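Local atomic coordinates of hypothetical protein (Staphylococcus aureus subsp. aureus, PDB entry 2ETS), a protein that is of unknown function but represents a bacterial protein family that adopts a four-helical bundle fold. Residues N25-N30 and K48-H53; L63-I68 and M74-F79; E80-N85 and Q111-N116. One frame throughout, in Å; residues are numbered along the deposited sequence.

In the fold
All three contacts lie within one four-helical bundle and follow one another along the chain. Contact 1 joins helix 12-37 to helix 43-63. Contact 2 folds the short helix 65-68 against the start of helix 76-92, and contact 3 ties the next turns of that helix to helix 100-120. Contacts 1 and 2 lie on opposite sides of the chain's centre, about 23 Å between centres, whereas contacts 2 and 3 are about 10 Å apart between centres and share helix 76-92. A salt bridge from Lys78 to Asp113 joins those two. Asn25 approaches Gln111, so contacts 1 and 3 meet where helix 12-37 lies beside helix 100-120.

Contact 1. Residues N25-N30 and K48-H53; sequences NNMQQN and KPYTEH
Tyr50 of helix 43-63 reaches across to Met27 and Asn26 of helix 12-37, bridging two successive helices of the four-helical bundle. The backbones stay well separated, with 9.9 Å between the CA atoms of Met27 and Tyr50, so the long aromatic side chain does most of the spanning. Its CG lies anti to the backbone N (chi1 -176°), which sends the ring out toward helix 12-37. The close-packed part is at the buried selenomethionine Met27: its CG comes to the edge of the ring, near the ring plane, 3.2 Å from Tyr50 OH. The bend at chi3 brings Met27 CE to the same hydroxyl, at 3.6 Å. Met27 also touches Leu89 and Cys93, and Tyr50 meets the ring of His94. The partly exposed side is looser. Asn26 crosses the ring obliquely, its amide turned 46° from the ring plane, and makes no hydrogen bond to Tyr50. The phenol instead bonds to Glu23 OE1, one turn earlier on helix 12-37, while His53 NE2 bonds to the other carboxylate oxygen. Asn26 ND2 stays 3.9 Å from Tyr50 CE1.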
loop_
_atom_site.group_PDB
_atom_site.type_symbol
_atom_site.label_atom_id
_atom_site.label_comp_id
_atom_site.label_asym_id
_atom_site.label_seq_id
_atom_site.Cartn_x
_atom_site.Cartn_y
_atom_site.Cartn_z
ATOM N N ASN A 25 4.224 5.714 1.568
ATOM C CA ASN A 25 4.957 6.756 2.301
ATOM C C ASN A 25 4.078 7.628 3.188
ATOM O O ASN A 25 4.397 7.938 4.311
ATOM C CB ASN A 25 5.712 7.635 1.332
ATOM C CG ASN A 25 6.879 6.925 0.723
ATOM O OD1 ASN A 25 7.627 6.236 1.423
ATOM N ND2 ASN A 25 7.049 7.075 -0.589
ATOM N N ASN A 26 2.938 7.992 2.682
ATOM C CA ASN A 26 1.980 8.718 3.457
ATOM C C ASN A 26 1.533 7.927 4.667
ATOM O O ASN A 26 1.331 8.485 5.727
ATOM C CB ASN A 26 0.762 8.991 2.574
ATOM C CG ASN A 26 0.033 10.193 2.988
ATOM O OD1 ASN A 26 0.638 11.220 3.255
ATOM N ND2 ASN A 26 -1.293 10.101 3.035
HETATM N N MSE A 27 1.315 6.633 4.485
HETATM C CA MSE A 27 0.946 5.751 5.603
HETATM C C MSE A 27 2.022 5.750 6.686
HETATM O O MSE A 27 1.709 5.692 7.858
HETATM C CB MSE A 27 0.711 4.338 5.111
HETATM C CG MSE A 27 -0.489 4.239 4.210
HETATM SE SE MSE A 27 -0.628 2.456 3.495
HETATM C CE MSE A 27 -1.439 2.947 1.809
ATOM N N GLN A 28 3.290 5.824 6.299
ATOM C CA GLN A 28 4.352 5.880 7.285
ATOM C C GLN A 28 4.250 7.180 8.110
ATOM O O GLN A 28 4.402 7.168 9.330
ATOM C CB GLN A 28 5.723 5.765 6.625
ATOM C CG GLN A 28 6.867 5.592 7.644
ATOM C CD GLN A 28 8.216 5.280 6.979
ATOM O OE1 GLN A 28 8.331 5.231 5.748
ATOM N NE2 GLN A 28 9.247 5.082 7.801
ATOM N N GLN A 29 3.937 8.278 7.460
ATOM C CA GLN A 29 3.826 9.558 8.167
ATOM C C GLN A 29 2.622 9.563 9.103
ATOM O O GLN A 29 2.714 10.070 10.199
ATOM C CB GLN A 29 3.784 10.744 7.203
ATOM C CG GLN A 29 4.988 11.725 7.311
ATOM C CD GLN A 29 5.461 12.000 8.776
ATOM O OE1 GLN A 29 4.722 12.561 9.603
ATOM N NE2 GLN A 29 6.698 11.594 9.082
ATOM N N ASN A 30 1.522 8.934 8.685
ATOM C CA ASN A 30 0.326 8.832 9.508
ATOM C C ASN A 30 0.603 8.026 10.783
ATOM O O ASN A 30 0.187 8.377 11.890
ATOM C CB ASN A 30 -0.795 8.180 8.696
ATOM C CG ASN A 30 -1.539 9.187 7.817
ATOM O OD1 ASN A 30 -2.215 10.052 8.328
ATOM N ND2 ASN A 30 -1.386 9.088 6.503
ATOM N N LYS A 48 -12.032 5.613 7.383
ATOM C CA LYS A 48 -12.905 5.076 6.350
ATOM C C LYS A 48 -12.634 5.731 4.983
ATOM O O LYS A 48 -12.340 5.028 4.011
ATOM C CB LYS A 48 -14.390 5.224 6.747
ATOM C CG LYS A 48 -15.350 4.357 5.931
ATOM C CD LYS A 48 -16.810 4.573 6.355
ATOM C CE LYS A 48 -17.824 3.895 5.370
ATOM N NZ LYS A 48 -18.556 4.870 4.461
ATOM N N PRO A 49 -12.686 7.072 4.909
ATOM C CA PRO A 49 -12.397 7.692 3.623
ATOM C C PRO A 49 -11.019 7.355 3.049
ATOM O O PRO A 49 -10.873 7.159 1.845
ATOM C CB PRO A 49 -12.489 9.201 3.928
ATOM C CG PRO A 49 -13.256 9.315 5.186
ATOM C CD PRO A 49 -12.927 8.077 5.962
ATOM N N TYR A 50 -10.021 7.248 3.914
ATOM C CA TYR A 50 -8.679 6.963 3.472
ATOM C C TYR A 50 -8.549 5.561 2.892
ATOM O O TYR A 50 -8.000 5.366 1.798
ATOM C CB TYR A 50 -7.684 7.114 4.623
ATOM C CG TYR A 50 -6.282 6.902 4.142
ATOM C CD1 TYR A 50 -5.648 7.867 3.341
ATOM C CD2 TYR A 50 -5.614 5.719 4.405
ATOM C CE1 TYR A 50 -4.342 7.668 2.883
ATOM C CE2 TYR A 50 -4.332 5.491 3.924
ATOM C CZ TYR A 50 -3.694 6.485 3.192
ATOM O OH TYR A 50 -2.435 6.262 2.716
ATOM N N THR A 51 -9.052 4.588 3.637
ATOM C CA THR A 51 -9.003 3.168 3.208
ATOM C C THR A 51 -9.842 2.950 1.960
ATOM O O THR A 51 -9.467 2.194 1.089
ATOM C CB THR A 51 -9.507 2.230 4.293
ATOM O OG1 THR A 51 -10.861 2.582 4.615
ATOM C CG2 THR A 51 -8.619 2.307 5.516
ATOM N N GLU A 52 -10.968 3.626 1.862
ATOM C CA GLU A 52 -11.751 3.575 0.624
ATOM C C GLU A 52 -11.012 4.173 -0.582
ATOM O O GLU A 52 -11.132 3.667 -1.689
ATOM C CB GLU A 52 -13.086 4.271 0.829
ATOM C CG GLU A 52 -14.011 3.484 1.744
ATOM C CD GLU A 52 -15.392 4.114 1.856
ATOM O OE1 GLU A 52 -15.579 5.266 1.378
ATOM O OE2 GLU A 52 -16.282 3.448 2.428
ATOM N N HIS A 53 -10.235 5.232 -0.374
ATOM C CA HIS A 53 -9.443 5.814 -1.465
ATOM C C HIS A 53 -8.340 4.827 -1.874
ATOM O O HIS A 53 -8.048 4.650 -3.058
ATOM C CB HIS A 53 -8.875 7.176 -1.048
ATOM C CG HIS A 53 -7.623 7.582 -1.766
ATOM N ND1 HIS A 53 -7.620 8.101 -3.047
ATOM C CD2 HIS A 53 -6.335 7.620 -1.341
ATOM C CE1 HIS A 53 -6.377 8.392 -3.396
ATOM N NE2 HIS A 53 -5.575 8.110 -2.378
#

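Contact 2. Residues L63-I68 and M74-F79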
loop_
_atom_site.group_PDB
_atom_site.type_symbol
_atom_site.label_atom_id
_atom_site.label_comp_id
_atom_site.label_asym_id
_atom_site.label_seq_id
_atom_site.Cartn_x
_atom_site.Cartn_y
_atom_site.Cartn_z
ATOM N N LEU A 63 -7.164 -4.757 -11.989
ATOM C CA LEU A 63 -7.460 -4.874 -13.418
ATOM C C LEU A 63 -6.204 -5.207 -14.245
ATOM O O LEU A 63 -6.317 -5.743 -15.307
ATOM C CB LEU A 63 -8.141 -3.608 -13.945
ATOM C CG LEU A 63 -9.461 -3.188 -13.271
ATOM C CD1 LEU A 63 -9.970 -1.844 -13.831
ATOM C CD2 LEU A 63 -10.548 -4.260 -13.394
ATOM N N HIS A 64 -5.005 -4.923 -13.746
ATOM C CA HIS A 64 -3.773 -5.306 -14.455
ATOM C C HIS A 64 -3.073 -6.518 -13.882
ATOM O O HIS A 64 -1.901 -6.723 -14.178
ATOM C CB HIS A 64 -2.781 -4.150 -14.456
ATOM C CG HIS A 64 -3.337 -2.902 -15.037
ATOM N ND1 HIS A 64 -3.190 -2.575 -16.367
ATOM C CD2 HIS A 64 -4.085 -1.921 -14.483
ATOM C CE1 HIS A 64 -3.800 -1.431 -16.600
ATOM N NE2 HIS A 64 -4.352 -1.013 -15.475
ATOM N N ARG A 65 -3.795 -7.336 -13.115
ATOM C CA ARG A 65 -3.232 -8.541 -12.459
ATOM C C ARG A 65 -2.382 -9.422 -13.395
ATOM O O ARG A 65 -1.241 -9.765 -13.072
ATOM C CB ARG A 65 -4.352 -9.388 -11.832
ATOM C CG ARG A 65 -3.823 -10.613 -11.090
ATOM C CD ARG A 65 -4.894 -11.505 -10.474
ATOM N NE ARG A 65 -4.382 -12.862 -10.248
ATOM C CZ ARG A 65 -4.171 -13.768 -11.213
ATOM N NH1 ARG A 65 -4.433 -13.504 -12.497
ATOM N NH2 ARG A 65 -3.689 -14.971 -10.898
ATOM N N GLU A 66 -2.941 -9.755 -14.559
ATOM C CA GLU A 66 -2.308 -10.672 -15.528
ATOM C C GLU A 66 -0.923 -10.193 -15.990
ATOM O O GLU A 66 -0.006 -11.002 -16.135
ATOM C CB GLU A 66 -3.221 -10.888 -16.756
ATOM C CG GLU A 66 -4.563 -11.567 -16.465
ATOM N N PHE A 67 -0.767 -8.888 -16.201
ATOM C CA PHE A 67 0.545 -8.319 -16.537
ATOM C C PHE A 67 1.489 -8.383 -15.344
ATOM O O PHE A 67 2.565 -8.989 -15.423
ATOM C CB PHE A 67 0.444 -6.858 -16.981
ATOM C CG PHE A 67 1.747 -6.301 -17.523
ATOM C CD1 PHE A 67 2.743 -5.833 -16.667
ATOM C CD2 PHE A 67 1.988 -6.279 -18.890
ATOM C CE1 PHE A 67 3.946 -5.340 -17.168
ATOM C CE2 PHE A 67 3.190 -5.783 -19.392
ATOM C CZ PHE A 67 4.168 -5.313 -18.517
ATOM N N ILE A 68 1.059 -7.753 -14.248
ATOM C CA ILE A 68 1.878 -7.593 -13.061
ATOM C C ILE A 68 2.444 -8.922 -12.525
ATOM O O ILE A 68 3.595 -8.966 -12.134
ATOM C CB ILE A 68 1.096 -6.839 -11.957
ATOM C CG1 ILE A 68 1.017 -5.349 -12.321
ATOM C CG2 ILE A 68 1.766 -7.017 -10.594
ATOM C CD1 ILE A 68 -0.125 -4.623 -11.679
HETATM N N MSE A 74 7.626 -11.426 -9.249
HETATM C CA MSE A 74 6.199 -11.442 -8.945
HETATM C C MSE A 74 5.581 -12.763 -9.337
HETATM O O MSE A 74 6.081 -13.452 -10.189
HETATM C CB MSE A 74 5.475 -10.302 -9.659
HETATM C CG MSE A 74 5.369 -9.033 -8.856
HETATM SE SE MSE A 74 4.256 -9.216 -7.264
HETATM C CE MSE A 74 5.533 -8.619 -6.019
ATOM N N ASN A 75 4.496 -13.117 -8.670
ATOM C CA ASN A 75 3.683 -14.262 -9.032
ATOM C C ASN A 75 2.299 -14.010 -8.443
ATOM O O ASN A 75 2.108 -12.999 -7.795
ATOM C CB ASN A 75 4.307 -15.574 -8.541
ATOM C CG ASN A 75 4.387 -15.675 -7.037
ATOM O OD1 ASN A 75 3.448 -15.326 -6.326
ATOM N ND2 ASN A 75 5.504 -16.192 -6.542
ATOM N N SER A 76 1.351 -14.914 -8.669
ATOM C CA SER A 76 -0.055 -14.706 -8.277
ATOM C C SER A 76 -0.218 -14.557 -6.759
ATOM O O SER A 76 -0.880 -13.617 -6.294
ATOM C CB SER A 76 -0.925 -15.878 -8.791
ATOM O OG SER A 76 -2.255 -15.744 -8.314
ATOM N N ARG A 77 0.405 -15.475 -6.003
ATOM C CA ARG A 77 0.394 -15.421 -4.537
ATOM C C ARG A 77 0.987 -14.107 -3.986
ATOM O O ARG A 77 0.356 -13.437 -3.183
ATOM C CB ARG A 77 1.150 -16.591 -3.938
ATOM C CG ARG A 77 0.804 -16.805 -2.448
ATOM C CD ARG A 77 1.465 -18.053 -1.886
ATOM N NE ARG A 77 2.863 -17.747 -1.764
ATOM C CZ ARG A 77 3.460 -17.253 -0.685
ATOM N NH1 ARG A 77 2.829 -17.072 0.475
ATOM N NH2 ARG A 77 4.740 -16.967 -0.771
ATOM N N LYS A 78 2.186 -13.749 -4.440
ATOM C CA LYS A 78 2.872 -12.531 -4.013
ATOM C C LYS A 78 2.040 -11.284 -4.333
ATOM O O LYS A 78 2.005 -10.349 -3.560
ATOM C CB LYS A 78 4.253 -12.420 -4.685
ATOM C CG LYS A 78 5.370 -13.339 -4.107
ATOM C CD LYS A 78 6.059 -12.768 -2.845
ATOM C CE LYS A 78 6.908 -11.483 -3.186
ATOM N NZ LYS A 78 7.258 -10.668 -1.968
ATOM N N PHE A 79 1.349 -11.280 -5.466
ATOM C CA PHE A 79 0.474 -10.173 -5.807
ATOM C C PHE A 79 -0.695 -10.046 -4.812
ATOM O O PHE A 79 -1.047 -8.934 -4.394
ATOM C CB PHE A 79 -0.026 -10.332 -7.238
ATOM C CG PHE A 79 -0.916 -9.216 -7.722
ATOM C CD1 PHE A 79 -0.366 -8.046 -8.248
ATOM C CD2 PHE A 79 -2.302 -9.368 -7.734
ATOM C CE1 PHE A 79 -1.191 -7.022 -8.753
ATOM C CE2 PHE A 79 -3.144 -8.338 -8.226
ATOM C CZ PHE A 79 -2.578 -7.164 -8.742
HETATM O O HOH W 1 -3.234 -12.795 -8.026
#
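Ile68 and Arg65 meet the Phe79 ring from the same side of its plane, one near CD1 and the other near CE2. A chi1 of -178° turns the ring away from Phe79's own amide nitrogen and carries it toward helix 65-68. Ile68 crosses it at about a right angle, with CG2 3.3 Å from Phe79 CD1. Arg65 CG comes in at a slant near Phe79 CE2, 3.7 Å away, and the guanidinium stands perpendicular to the ring. Thus the aliphatic part of Arg65 lies against the ring while its polar end continues to Ser76. This is the turn between the second and third long helices of the four-helical bundle, with short helix 65-68 folded back on the start of helix 76-92. Arg65 NH2 donates to Ser76 OG at 3.1 Å, close to the guanidinium plane and with an N-H...O angle of 156°. A water donates to Ser76 O; its approach to Arg65 NE is doubtfully short. Asn75 is the N-cap of helix 76-92: its OD1 accepts from Lys78 N at 2.8 Å, nearly straight at 178°. Nearby, Met74 CB lies 3.4 Å from Ile68 O.

Contact 3. Residues E80-N85 and Q111-N116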
loop_
_atom_site.group_PDB
_atom_site.type_symbol
_atom_site.label_atom_id
_atom_site.label_comp_id
_atom_site.label_asym_id
_atom_site.label_seq_id
_atom_site.Cartn_x
_atom_site.Cartn_y
_atom_site.Cartn_z
ATOM N N GLU A 80 -1.276 -11.165 -4.408
ATOM C CA GLU A 80 -2.370 -11.138 -3.423
ATOM C C GLU A 80 -1.904 -10.700 -2.032
ATOM O O GLU A 80 -2.599 -9.954 -1.335
ATOM C CB GLU A 80 -3.089 -12.478 -3.327
ATOM C CG GLU A 80 -3.786 -12.946 -4.635
ATOM C CD GLU A 80 -4.866 -11.963 -5.149
ATOM O OE1 GLU A 80 -5.621 -11.399 -4.331
ATOM O OE2 GLU A 80 -4.948 -11.748 -6.381
ATOM N N LEU A 81 -0.725 -11.133 -1.628
ATOM C CA LEU A 81 -0.200 -10.667 -0.341
ATOM C C LEU A 81 0.126 -9.204 -0.335
ATOM O O LEU A 81 -0.081 -8.540 0.661
ATOM C CB LEU A 81 1.023 -11.474 0.060
ATOM C CG LEU A 81 0.666 -12.957 0.192
ATOM C CD1 LEU A 81 1.886 -13.743 0.691
ATOM C CD2 LEU A 81 -0.542 -13.175 1.112
ATOM N N LEU A 82 0.621 -8.696 -1.463
ATOM C CA LEU A 82 0.974 -7.319 -1.571
ATOM C C LEU A 82 -0.261 -6.469 -1.364
ATOM O O LEU A 82 -0.209 -5.502 -0.609
ATOM C CB LEU A 82 1.617 -7.023 -2.910
ATOM C CG LEU A 82 1.888 -5.547 -3.180
ATOM C CD1 LEU A 82 2.827 -4.895 -2.161
ATOM C CD2 LEU A 82 2.412 -5.377 -4.626
ATOM N N ILE A 83 -1.371 -6.858 -1.997
ATOM C CA ILE A 83 -2.635 -6.106 -1.927
ATOM C C ILE A 83 -3.140 -6.066 -0.488
ATOM O O ILE A 83 -3.524 -5.024 0.022
ATOM C CB ILE A 83 -3.734 -6.793 -2.785
ATOM C CG1 ILE A 83 -3.486 -6.687 -4.313
ATOM C CG2 ILE A 83 -5.159 -6.329 -2.399
ATOM C CD1 ILE A 83 -3.046 -5.395 -4.827
ATOM N N ALA A 84 -3.115 -7.227 0.148
ATOM C CA ALA A 84 -3.578 -7.370 1.529
ATOM C C ALA A 84 -2.667 -6.573 2.491
ATOM O O ALA A 84 -3.133 -5.893 3.408
ATOM C CB ALA A 84 -3.631 -8.830 1.911
ATOM N N ASN A 85 -1.358 -6.671 2.291
ATOM C CA ASN A 85 -0.433 -5.882 3.079
ATOM C C ASN A 85 -0.680 -4.375 2.978
ATOM O O ASN A 85 -0.600 -3.677 3.962
ATOM C CB ASN A 85 1.005 -6.161 2.646
ATOM C CG ASN A 85 1.517 -7.444 3.178
ATOM O OD1 ASN A 85 0.987 -7.962 4.120
ATOM N ND2 ASN A 85 2.545 -7.970 2.568
ATOM N N GLN A 111 7.191 -1.702 0.179
ATOM C CA GLN A 111 8.002 -0.786 -0.655
ATOM C C GLN A 111 8.928 -1.638 -1.502
ATOM O O GLN A 111 9.136 -1.333 -2.688
ATOM C CB GLN A 111 8.787 0.270 0.171
ATOM C CG GLN A 111 7.864 1.120 1.074
ATOM C CD GLN A 111 8.570 2.129 2.015
ATOM O OE1 GLN A 111 9.484 1.770 2.797
ATOM N NE2 GLN A 111 8.119 3.408 1.952
ATOM N N TYR A 112 9.431 -2.745 -0.934
ATOM C CA TYR A 112 10.315 -3.602 -1.708
ATOM C C TYR A 112 9.599 -4.193 -2.954
ATOM O O TYR A 112 10.067 -4.070 -4.088
ATOM C CB TYR A 112 10.963 -4.680 -0.825
ATOM C CG TYR A 112 11.725 -5.676 -1.620
ATOM C CD1 TYR A 112 11.081 -6.777 -2.185
ATOM C CD2 TYR A 112 13.087 -5.515 -1.849
ATOM C CE1 TYR A 112 11.778 -7.693 -2.961
ATOM C CE2 TYR A 112 13.797 -6.441 -2.623
ATOM C CZ TYR A 112 13.133 -7.510 -3.177
ATOM O OH TYR A 112 13.811 -8.412 -3.964
ATOM N N ASP A 113 8.445 -4.790 -2.746
ATOM C CA ASP A 113 7.645 -5.292 -3.857
ATOM C C ASP A 113 7.267 -4.232 -4.891
ATOM O O ASP A 113 7.311 -4.461 -6.103
ATOM C CB ASP A 113 6.371 -5.883 -3.302
ATOM C CG ASP A 113 6.600 -7.226 -2.607
ATOM O OD1 ASP A 113 7.679 -7.849 -2.805
ATOM O OD2 ASP A 113 5.672 -7.651 -1.881
ATOM N N LEU A 114 6.825 -3.087 -4.394
ATOM C CA LEU A 114 6.422 -1.982 -5.257
ATOM C C LEU A 114 7.550 -1.519 -6.173
ATOM O O LEU A 114 7.322 -1.220 -7.346
ATOM C CB LEU A 114 5.922 -0.814 -4.403
ATOM C CG LEU A 114 4.537 -1.030 -3.775
ATOM C CD1 LEU A 114 4.196 0.154 -2.917
ATOM C CD2 LEU A 114 3.442 -1.228 -4.830
ATOM N N GLN A 115 8.769 -1.470 -5.644
ATOM C CA GLN A 115 9.912 -1.099 -6.465
ATOM C C GLN A 115 10.172 -2.101 -7.579
ATOM O O GLN A 115 10.533 -1.702 -8.690
ATOM C CB GLN A 115 11.180 -0.962 -5.622
ATOM C CG GLN A 115 11.278 0.299 -4.848
ATOM C CD GLN A 115 11.303 1.546 -5.756
ATOM O OE1 GLN A 115 10.652 2.543 -5.443
ATOM N NE2 GLN A 115 12.011 1.465 -6.896
ATOM N N ASN A 116 10.031 -3.394 -7.277
ATOM C CA ASN A 116 10.272 -4.435 -8.251
ATOM C C ASN A 116 9.245 -4.359 -9.364
ATOM O O ASN A 116 9.536 -4.647 -10.538
ATOM C CB ASN A 116 10.216 -5.825 -7.597
ATOM C CG ASN A 116 11.467 -6.153 -6.793
ATOM O OD1 ASN A 116 12.544 -5.602 -7.027
ATOM N ND2 ASN A 116 11.328 -7.061 -5.854
HETATM O O HOH W 2 4.590 -6.965 0.655
#
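Of residues 80-85 and 111-116, Leu82 and Asp113 bring their CA atoms nearest, at 7.3 Å. Between them the two side chains run antiparallel alongside one another. With chi1 at 173°, Leu82 swings its forked end off its own amide nitrogen and across the gap: CD1 meets Asp113 CB at 3.9 Å, and CD2 approaches Leu114 CD2 at 4.3 Å. Within these two segments the methyls meet different residues, one the aliphatic root of an acid and the other a leucine. Leu82 also touches Val110 and Ile117, and Leu114 continues onto Ile21 and Val24 of helix 12-37. Together they form part of the apolar interior of the four-helical bundle. Asp113 is buried, and its carboxylate is held by Lys78 and by a water. OD1 forms a salt bridge with Lys78, one helical turn before Leu82, which probably favours the charged carboxylate. OD2 accepts from the water at 2.8 Å, and that water accepts in turn from Asn85 ND2 at 3.0 Å. The same OD2 lies 4.0 Å from Leu82 CD1, placing the methyl beside the carboxylate. Asn85 touches Lys106 and Val110 of helix 100-120, while the water links its ND2 to Asp113.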